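Local coordinates for protein ApRick protease (Rickettsia conorii, PDB 5C9F) that probably acts as a retropepsin-like aspartic endopeptidase, this chain being the protease domain of a longer, probably membrane-bound protein, at residues A[55-59]-A[60-64]. Sequence-based numbering, arbitrary orientation.
Sequences FDLTK and LKYTR
L60 closes a tight turn over the backbone of D56 and sends one methyl to F55 and the other to L57. L60 N points back to D56 O at 3.3 Å, but the N-H...O angle of 138° makes this bond weak; D56 O also accepts from K59 N at 3.0 Å, so D56 O serves two consecutive amides, one of them weakly. The K59 bond, with helical backbone angles at L57 and T58, makes D56-K59 a type I beta turn, and D56 braces its start: D56 OD1 takes T58 OG1 at 2.7 Å, from 37° above the carboxylate plane, and a weak bond from T58 N to D56 OD1 closes an Asx turn. With CG of L60 anti to its own carbonyl carbon (chi1 -67°), the isobutyl group folds back over the turn, L60 CG lying 3.6 Å from D56 O. From there the branches diverge: L60 CD1 meets L57 CD1 at 4.0 Å, while L60 CD2 reaches F55 CD1 at 4.2 Å, the F55 and L60 side chains crossing at about a right angle. F55 and L57 also touch A50 of helix 47-52, and L60 rests on A76 and I78 of strand 71-84, so the turn joins that helix to the sheet of the retropepsin-like domain. A water bridges the carbonyls of L57 and L60 by donating to both, with L60 O at 2.6 Å. The Y62 ring offers its edge to L57 O, which lies in the ring plane 3.8 Å from Y62 CE1. Y62 is also the centre of an inverse gamma turn, and Y62 O accepts a hydrogen bond from K74 NZ. Beyond it, T63 and R64 both face A75 in a classic beta bulge.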
ATOM      1  N   PHE A  55      10.989 -29.997  17.694  1.00 37.59           N
ATOM      2  CA  PHE A  55      11.811 -30.923  16.941  1.00 46.78           C
ATOM      3  C   PHE A  55      12.514 -31.902  17.899  1.00 40.69           C
ATOM      4  O   PHE A  55      12.938 -31.534  18.975  1.00 46.76           O
ATOM      5  CB  PHE A  55      12.813 -30.188  16.097  1.00 32.82           C
ATOM      6  CG  PHE A  55      12.216 -29.528  14.908  1.00 32.22           C
ATOM      7  CD1 PHE A  55      11.851 -30.279  13.804  1.00 43.84           C
ATOM      8  CD2 PHE A  55      11.930 -28.196  14.912  1.00 41.99           C
ATOM      9  CE1 PHE A  55      11.278 -29.691  12.697  1.00 38.55           C
ATOM     10  CE2 PHE A  55      11.357 -27.589  13.810  1.00 37.12           C
ATOM     11  CZ  PHE A  55      10.997 -28.337  12.704  1.00 39.99           C
ATOM     12  N   ASP A  56      12.500 -33.178  17.548  1.00 41.48           N
ATOM     13  CA  ASP A  56      13.185 -34.213  18.334  1.00 42.87           C
ATOM     14  C   ASP A  56      14.521 -34.376  17.711  1.00 39.87           C
ATOM     15  O   ASP A  56      14.638 -34.941  16.600  1.00 40.35           O
ATOM     16  CB  ASP A  56      12.401 -35.533  18.293  1.00 46.08           C
ATOM     17  CG  ASP A  56      13.079 -36.654  19.093  1.00 48.89           C
ATOM     18  OD1 ASP A  56      14.286 -36.555  19.406  1.00 51.51           O
ATOM     19  OD2 ASP A  56      12.378 -37.639  19.393  1.00 52.72           O
ATOM     20  N   LEU A  57      15.545 -33.885  18.402  1.00 41.74           N
ATOM     21  CA  LEU A  57      16.870 -33.775  17.770  1.00 35.70           C
ATOM     22  C   LEU A  57      17.427 -35.168  17.456  1.00 41.34           C
ATOM     23  O   LEU A  57      18.165 -35.304  16.507  1.00 36.03           O
ATOM     24  CB  LEU A  57      17.864 -33.056  18.677  1.00 38.79           C
ATOM     25  CG  LEU A  57      17.972 -31.530  18.660  1.00 57.80           C
ATOM     26  CD1 LEU A  57      16.865 -30.807  17.920  1.00 59.32           C
ATOM     27  CD2 LEU A  57      18.123 -31.056  20.090  1.00 58.11           C
ATOM     28  N   THR A  58      17.018 -36.186  18.202  1.00 39.93           N
ATOM     29  CA  THR A  58      17.472 -37.556  17.911  1.00 41.76           C
ATOM     30  C   THR A  58      16.860 -38.159  16.634  1.00 49.58           C
ATOM     31  O   THR A  58      17.427 -39.096  16.087  1.00 50.53           O
ATOM     32  CB  THR A  58      17.162 -38.530  19.074  1.00 57.43           C
ATOM     33  OG1 THR A  58      15.743 -38.786  19.138  1.00 70.23           O
ATOM     34  CG2 THR A  58      17.642 -37.948  20.387  1.00 43.63           C
ATOM     35  N   LYS A  59      15.705 -37.662  16.182  1.00 49.57           N
ATOM     36  CA  LYS A  59      15.042 -38.166  14.962  1.00 56.00           C
ATOM     37  C   LYS A  59      15.529 -37.463  13.719  1.00 48.82           C
ATOM     38  O   LYS A  59      15.369 -37.969  12.616  1.00 62.26           O
ATOM     39  CB  LYS A  59      13.509 -37.975  14.988  1.00 59.82           C
ATOM     40  CG  LYS A  59      12.801 -38.402  16.251  1.00 82.02           C
ATOM     41  CD  LYS A  59      12.539 -39.883  16.299  1.00103.64           C
ATOM     42  CE  LYS A  59      11.649 -40.193  17.490  1.00111.95           C
ATOM     43  NZ  LYS A  59      11.360 -41.643  17.583  1.00 88.36           N
ATOM     44  N   LEU A  60      16.065 -36.268  13.877  1.00 50.67           N
ATOM     45  CA  LEU A  60      16.538 -35.497  12.725  1.00 40.79           C
ATOM     46  C   LEU A  60      17.704 -36.263  12.133  1.00 42.44           C
ATOM     47  O   LEU A  60      18.474 -36.879  12.849  1.00 39.70           O
ATOM     48  CB  LEU A  60      16.994 -34.149  13.156  1.00 37.93           C
ATOM     49  CG  LEU A  60      15.934 -33.177  13.695  1.00 44.85           C
ATOM     50  CD1 LEU A  60      16.619 -31.896  14.125  1.00 49.70           C
ATOM     51  CD2 LEU A  60      14.906 -32.858  12.634  1.00 61.53           C
ATOM     52  N   LYS A  61      17.818 -36.248  10.833  1.00 38.28           N
ATOM     53  CA  LYS A  61      18.986 -36.842  10.205  1.00 53.30           C
ATOM     54  C   LYS A  61      19.888 -35.677   9.750  1.00 41.24           C
ATOM     55  O   LYS A  61      19.457 -34.787   9.029  1.00 39.18           O
ATOM     56  CB  LYS A  61      18.576 -37.793   9.076  1.00 60.77           C
ATOM     57  CG  LYS A  61      17.402 -37.330   8.231  1.00 85.23           C
ATOM     58  CD  LYS A  61      17.178 -38.211   7.011  1.00129.54           C
ATOM     59  CE  LYS A  61      15.879 -37.850   6.310  1.00122.92           C
ATOM     60  NZ  LYS A  61      15.456 -38.925   5.376  1.00112.14           N
ATOM     61  N   TYR A  62      21.127 -35.715  10.206  1.00 32.08           N
ATOM     62  CA  TYR A  62      22.103 -34.653   9.968  1.00 35.66           C
ATOM     63  C   TYR A  62      22.824 -34.979   8.683  1.00 39.44           C
ATOM     64  O   TYR A  62      23.978 -35.354   8.659  1.00 42.83           O
ATOM     65  CB  TYR A  62      23.047 -34.513  11.162  1.00 37.33           C
ATOM     66  CG  TYR A  62      22.389 -33.865  12.337  1.00 39.09           C
ATOM     67  CD1 TYR A  62      21.441 -34.537  13.103  1.00 52.03           C
ATOM     68  CD2 TYR A  62      22.660 -32.533  12.654  1.00 42.67           C
ATOM     69  CE1 TYR A  62      20.803 -33.892  14.167  1.00 47.82           C
ATOM     70  CE2 TYR A  62      22.034 -31.882  13.712  1.00 40.53           C
ATOM     71  CZ  TYR A  62      21.110 -32.552  14.458  1.00 49.85           C
ATOM     72  OH  TYR A  62      20.533 -31.880  15.493  1.00 56.89           O
ATOM     73  N   THR A  63      22.113 -34.797   7.581  1.00 54.18           N
ATOM     74  CA  THR A  63      22.628 -35.174   6.277  1.00 54.05           C
ATOM     75  C   THR A  63      23.341 -34.044   5.550  1.00 58.01           C
ATOM     76  O   THR A  63      23.997 -34.292   4.545  1.00 50.42           O
ATOM     77  CB  THR A  63      21.475 -35.635   5.384  1.00 52.17           C
ATOM     78  OG1 THR A  63      20.456 -34.627   5.364  1.00 46.42           O
ATOM     79  CG2 THR A  63      20.913 -36.941   5.908  1.00 53.72           C
ATOM     80  N   ARG A  64      23.191 -32.812   6.031  1.00 39.73           N
ATOM     81  CA  ARG A  64      23.716 -31.639   5.329  1.00 42.93           C
ATOM     82  C   ARG A  64      25.011 -31.145   5.976  1.00 40.97           C
ATOM     83  O   ARG A  64      25.274 -31.401   7.141  1.00 44.64           O
ATOM     84  CB  ARG A  64      22.665 -30.522   5.219  1.00 40.44           C
ATOM     85  CG  ARG A  64      21.509 -30.869   4.274  1.00 61.04           C
ATOM     86  CD  ARG A  64      21.937 -30.760   2.804  1.00 52.48           C
ATOM     87  NE  ARG A  64      21.890 -29.345   2.455  1.00 74.66           N
ATOM     88  CZ  ARG A  64      22.904 -28.486   2.392  1.00 86.37           C
ATOM     89  NH1 ARG A  64      24.174 -28.870   2.546  1.00 65.52           N
ATOM     90  NH2 ARG A  64      22.639 -27.208   2.125  1.00 67.03           N
TER
HETATM   91  O   HOH W   1      19.741 -37.038  15.138  1.00 43.07           O